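PDB 3QFH: epidermin leader peptide processing serine protease EpiP from Staphylococcus aureus subsp. aureus, which is a subtilisin-like serine endopeptidase that probably cleaves the leader peptide from the precursor of the lantibiotic epidermin. Local coordinates for residues K125-D130 with T201-F206; S329-N334 with F425-H430; I73-A78 with T248-E253. All blocks are in the same frame, centred on the assembly; numbering follows the deposited sequence. Where two conformers were deposited one is given.

Interaction 1: residues K125-D130 with T201-F206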
loop_
_atom_site.group_PDB
_atom_site.type_symbol
_atom_site.label_atom_id
_atom_site.label_comp_id
_atom_site.label_asym_id
_atom_site.label_seq_id
_atom_site.Cartn_x
_atom_site.Cartn_y
_atom_site.Cartn_z
ATOM N N LYS A 125 15.232 -4.431 1.022
ATOM C CA LYS A 125 14.212 -4.935 0.097
ATOM C C LYS A 125 12.915 -4.218 0.314
ATOM O O LYS A 125 12.424 -4.170 1.444
ATOM C CB LYS A 125 13.913 -6.404 0.368
ATOM C CG LYS A 125 14.742 -7.409 -0.350
ATOM C CD LYS A 125 16.195 -7.355 -0.034
ATOM C CE LYS A 125 16.816 -8.721 -0.370
ATOM N NZ LYS A 125 16.271 -9.256 -1.673
ATOM N N ILE A 126 12.346 -3.679 -0.756
ATOM C CA ILE A 126 11.074 -3.022 -0.670
ATOM C C ILE A 126 9.986 -4.024 -1.120
ATOM O O ILE A 126 10.069 -4.591 -2.205
ATOM C CB ILE A 126 11.028 -1.775 -1.555
ATOM C CG1 ILE A 126 12.186 -0.830 -1.221
ATOM C CG2 ILE A 126 9.685 -1.053 -1.405
ATOM C CD1 ILE A 126 12.339 0.279 -2.204
ATOM N N ALA A 127 8.997 -4.251 -0.268
ATOM C CA ALA A 127 7.904 -5.123 -0.608
ATOM C C ALA A 127 6.796 -4.239 -1.100
ATOM O O ALA A 127 6.553 -3.138 -0.558
ATOM C CB ALA A 127 7.446 -5.946 0.596
ATOM N N ILE A 128 6.158 -4.669 -2.166
ATOM C CA ILE A 128 5.029 -3.927 -2.732
ATOM C C ILE A 128 3.864 -4.887 -2.743
ATOM O O ILE A 128 3.951 -5.972 -3.301
ATOM C CB ILE A 128 5.329 -3.402 -4.164
ATOM C CG1 ILE A 128 6.612 -2.552 -4.161
ATOM C CG2 ILE A 128 4.149 -2.557 -4.705
ATOM C CD1 ILE A 128 7.107 -2.186 -5.557
ATOM N N ILE A 129 2.772 -4.492 -2.110
ATOM C CA ILE A 129 1.575 -5.299 -2.072
ATOM C C ILE A 129 0.623 -4.645 -3.072
ATOM O O ILE A 129 0.142 -3.559 -2.835
ATOM C CB ILE A 129 1.013 -5.353 -0.652
ATOM C CG1 ILE A 129 2.073 -5.973 0.266
ATOM C CG2 ILE A 129 -0.297 -6.139 -0.621
ATOM C CD1 ILE A 129 1.709 -5.966 1.721
ATOM N N ASP A 130 0.385 -5.292 -4.210
ATOM C CA ASP A 130 -0.420 -4.654 -5.250
ATOM C C ASP A 130 -0.960 -5.680 -6.267
ATOM O O ASP A 130 -1.125 -6.878 -5.934
ATOM C CB ASP A 130 0.437 -3.560 -5.924
ATOM C CG ASP A 130 -0.379 -2.333 -6.319
ATOM O OD1 ASP A 130 -1.252 -2.418 -7.220
ATOM O OD2 ASP A 130 -0.123 -1.267 -5.721
ATOM N N THR A 201 10.162 -6.587 -4.131
ATOM C CA THR A 201 9.495 -7.858 -4.092
ATOM C C THR A 201 8.031 -7.551 -4.227
ATOM O O THR A 201 7.497 -6.747 -3.467
ATOM C CB THR A 201 9.734 -8.575 -2.753
ATOM O OG1 THR A 201 11.135 -8.646 -2.490
ATOM C CG2 THR A 201 9.179 -9.964 -2.794
ATOM N N MET A 202 7.374 -8.177 -5.188
ATOM C CA MET A 202 5.961 -7.935 -5.407
ATOM C C MET A 202 5.162 -9.010 -4.704
ATOM O O MET A 202 5.531 -10.176 -4.736
ATOM C CB MET A 202 5.656 -7.907 -6.909
ATOM C CG MET A 202 4.159 -7.885 -7.303
ATOM S SD MET A 202 3.235 -6.465 -6.712
ATOM C CE MET A 202 4.114 -5.073 -7.445
ATOM N N TYR A 203 4.093 -8.602 -4.030
ATOM C CA TYR A 203 3.166 -9.543 -3.415
ATOM C C TYR A 203 1.826 -9.287 -4.065
ATOM O O TYR A 203 1.187 -8.266 -3.817
ATOM C CB TYR A 203 3.124 -9.395 -1.904
ATOM C CG TYR A 203 4.449 -9.819 -1.286
ATOM C CD1 TYR A 203 4.667 -11.134 -0.912
ATOM C CD2 TYR A 203 5.498 -8.908 -1.127
ATOM C CE1 TYR A 203 5.878 -11.533 -0.355
ATOM C CE2 TYR A 203 6.703 -9.302 -0.596
ATOM C CZ TYR A 203 6.884 -10.620 -0.211
ATOM O OH TYR A 203 8.065 -11.027 0.343
ATOM N N ARG A 204 1.418 -10.221 -4.918
ATOM C CA ARG A 204 0.182 -10.058 -5.676
ATOM C C ARG A 204 -1.055 -10.459 -4.881
ATOM O O ARG A 204 -1.164 -11.581 -4.409
ATOM C CB ARG A 204 0.238 -10.821 -7.003
ATOM C CG ARG A 204 -1.002 -10.573 -7.867
ATOM C CD ARG A 204 -0.820 -11.083 -9.297
ATOM N NE ARG A 204 -0.835 -12.541 -9.395
ATOM C CZ ARG A 204 -1.916 -13.278 -9.660
ATOM N NH1 ARG A 204 -3.100 -12.718 -9.826
ATOM N NH2 ARG A 204 -1.812 -14.596 -9.744
ATOM N N VAL A 205 -1.970 -9.506 -4.772
ATOM C CA VAL A 205 -3.225 -9.653 -4.054
ATOM C C VAL A 205 -4.443 -9.342 -4.942
ATOM O O VAL A 205 -5.540 -9.218 -4.444
ATOM C CB VAL A 205 -3.222 -8.795 -2.772
ATOM C CG1 VAL A 205 -2.053 -9.247 -1.872
ATOM C CG2 VAL A 205 -3.115 -7.274 -3.089
ATOM N N PHE A 206 -4.232 -9.209 -6.251
ATOM C CA PHE A 206 -5.327 -9.021 -7.190
ATOM C C PHE A 206 -5.194 -9.979 -8.346
ATOM O O PHE A 206 -4.090 -10.209 -8.854
ATOM C CB PHE A 206 -5.341 -7.634 -7.816
ATOM C CG PHE A 206 -5.810 -6.537 -6.912
ATOM C CD1 PHE A 206 -7.155 -6.175 -6.885
ATOM C CD2 PHE A 206 -4.904 -5.812 -6.148
ATOM C CE1 PHE A 206 -7.594 -5.136 -6.074
ATOM C CE2 PHE A 206 -5.338 -4.766 -5.338
ATOM C CZ PHE A 206 -6.686 -4.430 -5.304
#
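Strands 126-130 and 201-204 run parallel, their axes 4.7 Å apart at closest approach and inclined by 23°, with Ala127 paired to Thr201 and Ile129 to Tyr203 in the central parallel sheet of the subtilisin-like fold. Five backbone hydrogen bonds join them, from Thr201 N to Ile126 O at one end to Val205 N to Asp130 O at the other; Tyr203 N to Ile128 O measures 2.7 Å. The last bond, 3.0 Å from Val205 N to Asp130 O, is the straightest at 171° and carries the pairing one residue past the end of strand 201-204.

On one face stand Ala127, Ile129, Thr201 and Tyr203, and helix 213-225 packs on Ala127, Ile129 and Tyr203. The Tyr203 ring leans back over the neighbouring strand, its CE2 3.6 Å from Ala127 CB. Farther along, Ile129 CG2 reaches the fork of Val205, 3.8 Å from CG1. The opposite face carries Ile128, Met202, Asp130 and Arg204, with helix 177-186 lying against Ile128 and Met202. Met202 starts out with CG anti to the backbone N (chi1 170°), then bends at chi2 and chi3, which curls the thioether back across the strand pair: CE touches Ile128 CG2 at 3.7 Å, and SD lies 4.1 Å from Asp130 CB. Phe206 turns the edge of its ring to the Asp130 carbonyl, with CD2 3.9 Å from Asp130 O.

The polar head of Asp130 is directed outside this strand pair, where OD1 bonds to His177 ND1, and together with Ser383 they have the arrangement of a Ser-His-Asp triad. Backbone bonds to Tyr203 and Val205 thus hold the main chain of the probable catalytic aspartate, Met202 packs against its CB, and the carboxylate is left to pair with His177.

Interaction 2: residues S329-N334 with F425-H430; sequences SNFGMN and FSRYGH. With EDO (1,2-ethanediol), chain J; SO4 (sulfate ion), chain M.
In the subtilase domain, the loop between strands 314-319 and 338-341 meets the short helix 425-428 near the surface, and Phe331, Gly332 and Met333 of the loop lie against Ser426 and Arg427. Gly332 N donates to Ser426 O over 2.7 Å, a short but bent bond (134° at the hydrogen).

The same Ser426 O also lies near the plane of the Phe331 ring, at its edge, 3.8 Å from CD1. Phe331 CG sits between its backbone N and carbonyl carbon (chi1 64°), which brings the ring alongside the Arg427 side chain. That chain bends at chi3 and carries its guanidinium over one ring face, tilted 57° from the ring plane, as a cation-pi contact, with Arg427 CZ 4.9 Å from the centroid of the Phe331 ring. A water donates to both Asn330 O and Arg427 O, tying the two backbones together a second time. The N-H groups of Phe425 and Ser426 at the helix start bind an ethanediol, and His430 ND1 a sulfate, both probably from the crystallisation liquor. Arg427 NE, buried here without a hydrogen-bond partner in the model, stands 4.2 Å above the Phe331 ring plane, over its centre.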
loop_
_atom_site.group_PDB
_atom_site.type_symbol
_atom_site.label_atom_id
_atom_site.label_comp_id
_atom_site.label_asym_id
_atom_site.label_seq_id
_atom_site.Cartn_x
_atom_site.Cartn_y
_atom_site.Cartn_z
ATOM N N SER A 329 -6.488 14.076 -2.720
ATOM C CA SER A 329 -5.865 13.436 -1.564
ATOM C C SER A 329 -6.665 13.569 -0.275
ATOM O O SER A 329 -7.082 14.652 0.109
ATOM C CB SER A 329 -4.463 13.998 -1.304
ATOM O OG SER A 329 -3.778 13.183 -0.334
ATOM N N ASN A 330 -6.898 12.458 0.384
ATOM C CA ASN A 330 -7.460 12.537 1.714
ATOM C C ASN A 330 -6.405 13.236 2.588
ATOM O O ASN A 330 -5.216 13.335 2.219
ATOM C CB ASN A 330 -7.780 11.154 2.284
ATOM C CG ASN A 330 -9.026 10.521 1.664
ATOM O OD1 ASN A 330 -9.667 11.069 0.743
ATOM N ND2 ASN A 330 -9.387 9.363 2.188
ATOM N N PHE A 331 -6.848 13.747 3.722
ATOM C CA PHE A 331 -5.974 14.414 4.663
ATOM C C PHE A 331 -6.667 14.529 6.016
ATOM O O PHE A 331 -7.808 14.075 6.189
ATOM C CB PHE A 331 -5.664 15.813 4.149
ATOM C CG PHE A 331 -6.870 16.701 4.063
ATOM C CD1 PHE A 331 -7.126 17.646 5.049
ATOM C CD2 PHE A 331 -7.769 16.576 3.005
ATOM C CE1 PHE A 331 -8.239 18.454 4.980
ATOM C CE2 PHE A 331 -8.892 17.388 2.926
ATOM C CZ PHE A 331 -9.125 18.330 3.924
ATOM N N GLY A 332 -5.979 15.169 6.956
ATOM C CA GLY A 332 -6.532 15.466 8.264
ATOM C C GLY A 332 -5.557 15.323 9.409
ATOM O O GLY A 332 -4.508 14.675 9.280
ATOM N N MET A 333 -5.868 15.971 10.529
ATOM C CA MET A 333 -5.030 15.865 11.722
ATOM C C MET A 333 -5.032 14.421 12.152
ATOM O O MET A 333 -6.031 13.712 11.988
ATOM C CB MET A 333 -5.538 16.737 12.888
ATOM C CG MET A 333 -5.048 18.196 12.918
ATOM S SD MET A 333 -3.244 18.423 13.108
ATOM C CE MET A 333 -3.203 20.162 13.530
ATOM N N ASN A 334 -3.902 13.996 12.693
ATOM C CA ASN A 334 -3.708 12.641 13.179
ATOM C C ASN A 334 -3.940 11.583 12.118
ATOM O O ASN A 334 -4.471 10.505 12.387
ATOM C CB ASN A 334 -4.600 12.456 14.403
ATOM C CG ASN A 334 -4.319 13.511 15.448
ATOM O OD1 ASN A 334 -3.164 13.729 15.801
ATOM N ND2 ASN A 334 -5.356 14.190 15.923
ATOM N N PHE A 425 -0.001 21.069 8.975
ATOM C CA PHE A 425 0.324 19.681 9.278
ATOM C C PHE A 425 -0.852 18.762 8.938
ATOM O O PHE A 425 -0.664 17.642 8.457
ATOM C CB PHE A 425 0.716 19.528 10.764
ATOM C CG PHE A 425 1.398 18.210 11.093
ATOM C CD1 PHE A 425 0.659 17.043 11.270
ATOM C CD2 PHE A 425 2.782 18.149 11.241
ATOM C CE1 PHE A 425 1.295 15.806 11.572
ATOM C CE2 PHE A 425 3.431 16.943 11.556
ATOM C CZ PHE A 425 2.684 15.765 11.719
ATOM N N SER A 426 -2.069 19.238 9.169
ATOM C CA SER A 426 -3.264 18.432 8.878
ATOM C C SER A 426 -3.352 18.039 7.405
ATOM O O SER A 426 -4.013 17.070 7.081
ATOM C CB SER A 426 -4.524 19.167 9.309
ATOM O OG SER A 426 -4.632 20.396 8.638
ATOM N N ARG A 427 -2.676 18.774 6.521
ATOM C CA ARG A 427 -2.694 18.446 5.102
ATOM C C ARG A 427 -1.420 17.762 4.586
ATOM O O ARG A 427 -1.519 16.796 3.818
ATOM C CB ARG A 427 -2.990 19.691 4.260
ATOM C CG ARG A 427 -4.249 20.414 4.704
ATOM C CD ARG A 427 -4.751 21.355 3.646
ATOM N NE ARG A 427 -5.391 20.604 2.569
ATOM C CZ ARG A 427 -5.811 21.121 1.419
ATOM N NH1 ARG A 427 -5.653 22.415 1.159
ATOM N NH2 ARG A 427 -6.383 20.329 0.518
ATOM N N TYR A 428 -0.245 18.238 5.031
ATOM C CA TYR A 428 1.050 17.733 4.553
ATOM C C TYR A 428 1.839 16.874 5.530
ATOM O O TYR A 428 2.885 16.307 5.157
ATOM C CB TYR A 428 1.955 18.916 4.163
ATOM C CG TYR A 428 1.354 19.782 3.091
ATOM C CD1 TYR A 428 1.552 19.491 1.739
ATOM C CD2 TYR A 428 0.538 20.847 3.420
ATOM C CE1 TYR A 428 0.982 20.270 0.746
ATOM C CE2 TYR A 428 -0.043 21.628 2.435
ATOM C CZ TYR A 428 0.182 21.330 1.100
ATOM O OH TYR A 428 -0.397 22.103 0.136
ATOM N N GLY A 429 1.370 16.795 6.769
ATOM C CA GLY A 429 2.092 16.082 7.781
ATOM C C GLY A 429 3.379 16.860 7.964
ATOM O O GLY A 429 3.357 18.086 7.958
ATOM N N HIS A 430 4.493 16.158 8.070
ATOM C CA HIS A 430 5.807 16.813 8.251
ATOM C C HIS A 430 6.305 17.575 7.029
ATOM O O HIS A 430 7.276 18.335 7.123
ATOM C CB HIS A 430 6.864 15.811 8.711
ATOM C CG HIS A 430 6.594 15.242 10.059
ATOM N ND1 HIS A 430 6.911 15.916 11.221
ATOM C CD2 HIS A 430 6.057 14.057 10.442
ATOM C CE1 HIS A 430 6.563 15.173 12.260
ATOM N NE2 HIS A 430 6.053 14.037 11.815
HETATM C C1 EDO J . -1.993 22.860 11.796
HETATM O O1 EDO J . -2.340 21.548 11.326
HETATM C C2 EDO J . -0.525 22.911 12.220
HETATM O O2 EDO J . 0.330 23.178 11.094
HETATM S S SO4 M . 8.023 18.985 12.708
HETATM O O1 SO4 M . 8.110 18.067 13.845
HETATM O O2 SO4 M . 7.784 20.355 13.139
HETATM O O3 SO4 M . 9.255 18.894 11.938
HETATM O O4 SO4 M . 6.906 18.574 11.857
HETATM O O HOH W 1 -2.703 14.381 3.030
#

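Interaction 3: residues I73-A78 with T248-E253; sequences IKYINA and TFRKDE
Arg250 is held to Ile76 by its backbone and to Asp252 by its side chain. Arg250 N donates to Ile76 O at 2.8 Å, and Ile76 N in turn to Thr248 O at 2.9 Å, so the short, weakly bonded strand 249-250 joins strand 73-78 in parallel at the margin of the sheet of what is probably the propeptide. The guanidinium grips the carboxylate side-on, with Arg250 NE on Asp252 OD1 and NH1 on OD2 (2.7 Å), both oxygens met on their syn sides. A water spans Arg250 O and Ala78 N.

Around this core, Asn77 takes the position between backbone N and carbonyl carbon with its CG (chi1 59°), which sets the amide beside Asp252 O, 3.3 Å from CG. Arg250 CD lies 3.7 Å from Tyr75 CD1, the ring and guanidinium planes nearly perpendicular at 82°. Thr248 CG2 presses to 3.2 Å from Lys74 O, and on the other face Ile76 CG2 meets Phe249 CE2 at 4.4 Å.

The chemistry implies a sheet shared between the probable propeptide and the protease domain: the Arg250-Asp252 salt bridge ties together two residues beside the strand pair, and Asn77 OD1 accepts the Val255 N-H in the first turn of helix 254-269.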
loop_
_atom_site.group_PDB
_atom_site.type_symbol
_atom_site.label_atom_id
_atom_site.label_comp_id
_atom_site.label_asym_id
_atom_site.label_seq_id
_atom_site.Cartn_x
_atom_site.Cartn_y
_atom_site.Cartn_z
ATOM N N ILE A 73 -13.446 -19.782 19.084
ATOM C CA ILE A 73 -13.795 -18.730 18.144
ATOM C C ILE A 73 -13.988 -17.405 18.867
ATOM O O ILE A 73 -14.779 -17.313 19.813
ATOM C CB ILE A 73 -15.086 -19.100 17.391
ATOM C CG1 ILE A 73 -14.962 -20.490 16.736
ATOM C CG2 ILE A 73 -15.432 -18.058 16.356
ATOM C CD1 ILE A 73 -13.900 -20.630 15.638
ATOM N N LYS A 74 -13.254 -16.390 18.419
ATOM C CA LYS A 74 -13.318 -15.070 19.012
ATOM C C LYS A 74 -14.406 -14.252 18.295
ATOM O O LYS A 74 -15.315 -13.750 18.947
ATOM C CB LYS A 74 -11.934 -14.404 18.971
ATOM C CG LYS A 74 -11.800 -13.056 19.714
ATOM C CD LYS A 74 -10.315 -12.632 19.791
ATOM C CE LYS A 74 -10.111 -11.183 20.240
ATOM N NZ LYS A 74 -10.724 -10.852 21.555
ATOM N N TYR A 75 -14.323 -14.150 16.962
ATOM C CA TYR A 75 -15.315 -13.417 16.167
ATOM C C TYR A 75 -15.571 -14.052 14.817
ATOM O O TYR A 75 -14.706 -14.720 14.250
ATOM C CB TYR A 75 -14.863 -11.981 15.869
ATOM C CG TYR A 75 -14.597 -11.126 17.054
ATOM C CD1 TYR A 75 -15.637 -10.718 17.876
ATOM C CD2 TYR A 75 -13.310 -10.682 17.341
ATOM C CE1 TYR A 75 -15.405 -9.926 18.976
ATOM C CE2 TYR A 75 -13.064 -9.885 18.439
ATOM C CZ TYR A 75 -14.125 -9.510 19.255
ATOM O OH TYR A 75 -13.918 -8.715 20.340
ATOM N N ILE A 76 -16.762 -13.790 14.289
ATOM C CA ILE A 76 -17.151 -14.226 12.971
ATOM C C ILE A 76 -18.027 -13.143 12.367
ATOM O O ILE A 76 -18.891 -12.590 13.053
ATOM C CB ILE A 76 -17.981 -15.562 12.971
ATOM C CG1 ILE A 76 -17.220 -16.709 13.618
ATOM C CG2 ILE A 76 -18.331 -15.976 11.537
ATOM C CD1 ILE A 76 -18.018 -18.034 13.662
ATOM N N ASN A 77 -17.761 -12.797 11.107
ATOM C CA ASN A 77 -18.633 -11.904 10.343
ATOM C C ASN A 77 -18.581 -12.305 8.881
ATOM O O ASN A 77 -17.610 -12.926 8.427
ATOM C CB ASN A 77 -18.329 -10.406 10.538
ATOM C CG ASN A 77 -16.907 -10.014 10.147
ATOM O OD1 ASN A 77 -16.079 -9.781 11.020
ATOM N ND2 ASN A 77 -16.625 -9.930 8.849
ATOM N N ALA A 78 -19.647 -11.989 8.155
ATOM C CA ALA A 78 -19.701 -12.267 6.738
ATOM C C ALA A 78 -18.637 -11.407 6.117
ATOM O O ALA A 78 -18.487 -10.260 6.510
ATOM C CB ALA A 78 -21.070 -11.901 6.183
ATOM N N THR A 248 -19.994 -12.365 19.399
ATOM C CA THR A 248 -19.082 -13.165 18.610
ATOM C C THR A 248 -19.465 -13.075 17.136
ATOM O O THR A 248 -18.613 -12.817 16.291
ATOM C CB THR A 248 -19.085 -14.622 19.054
ATOM O OG1 THR A 248 -18.833 -14.686 20.459
ATOM C CG2 THR A 248 -18.013 -15.412 18.305
ATOM N N PHE A 249 -20.751 -13.258 16.843
ATOM C CA PHE A 249 -21.258 -13.172 15.476
ATOM C C PHE A 249 -21.613 -11.708 15.253
ATOM O O PHE A 249 -22.487 -11.166 15.916
ATOM C CB PHE A 249 -22.484 -14.069 15.287
ATOM C CG PHE A 249 -22.792 -14.379 13.845
ATOM C CD1 PHE A 249 -23.460 -13.461 13.046
ATOM C CD2 PHE A 249 -22.421 -15.598 13.294
ATOM C CE1 PHE A 249 -23.747 -13.754 11.710
ATOM C CE2 PHE A 249 -22.704 -15.899 11.971
ATOM C CZ PHE A 249 -23.367 -14.983 11.175
ATOM N N ARG A 250 -20.935 -11.070 14.306
ATOM C CA ARG A 250 -21.105 -9.640 14.074
ATOM C C ARG A 250 -21.695 -9.271 12.720
ATOM O O ARG A 250 -21.781 -10.093 11.812
ATOM C CB ARG A 250 -19.756 -8.986 14.214
ATOM C CG ARG A 250 -19.015 -9.448 15.456
ATOM C CD ARG A 250 -17.676 -8.824 15.507
ATOM N NE ARG A 250 -17.822 -7.382 15.530
ATOM C CZ ARG A 250 -18.034 -6.671 16.628
ATOM N NH1 ARG A 250 -18.155 -5.353 16.541
ATOM N NH2 ARG A 250 -18.125 -7.273 17.809
ATOM N N LYS A 251 -22.067 -8.001 12.603
ATOM C CA LYS A 251 -22.677 -7.456 11.401
ATOM C C LYS A 251 -21.719 -6.479 10.705
ATOM O O LYS A 251 -21.983 -6.038 9.599
ATOM C CB LYS A 251 -23.983 -6.736 11.786
ATOM C CG LYS A 251 -24.850 -7.543 12.754
ATOM C CD LYS A 251 -26.165 -6.864 13.180
ATOM C CE LYS A 251 -25.977 -5.492 13.873
ATOM N NZ LYS A 251 -25.785 -4.358 12.908
ATOM N N ASP A 252 -20.613 -6.142 11.360
ATOM C CA ASP A 252 -19.644 -5.204 10.810
ATOM C C ASP A 252 -18.478 -5.979 10.163
ATOM O O ASP A 252 -18.621 -7.165 9.869
ATOM C CB ASP A 252 -19.166 -4.243 11.898
ATOM C CG ASP A 252 -18.451 -4.952 13.046
ATOM O OD1 ASP A 252 -18.251 -6.195 12.987
ATOM O OD2 ASP A 252 -18.090 -4.263 14.024
ATOM N N GLU A 253 -17.341 -5.319 9.945
ATOM C CA GLU A 253 -16.187 -5.956 9.303
ATOM C C GLU A 253 -15.004 -6.069 10.270
ATOM O O GLU A 253 -13.842 -5.917 9.915
ATOM C CB GLU A 253 -15.866 -5.189 8.022
ATOM C CG GLU A 253 -17.121 -5.163 7.109
ATOM C CD GLU A 253 -17.084 -4.156 5.997
ATOM O OE1 GLU A 253 -16.300 -3.189 6.059
ATOM O OE2 GLU A 253 -17.885 -4.326 5.053
HETATM O O HOH W 2 -21.796 -10.502 9.213
#

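The three contacts lie in different parts of a subtilase chain that still carries its propeptide-like region. Interaction 1 lies nearest the middle, its centre 9 Å from that of the chain, and holds the aspartate of the probable catalytic triad. Interaction 3, where the probable propeptide meets the protease domain, is centred 28 Å from it, yet the two are linked along the chain: interaction 1 is nested inside the loop that interaction 3 closes. Interaction 2 follows both along the chain, joining a loop to a short late helix at the surface, with centres 26 Å from interaction 1 and 32 Å from interaction 3. None touches another, nearest atoms staying about 15 to 16 Å apart.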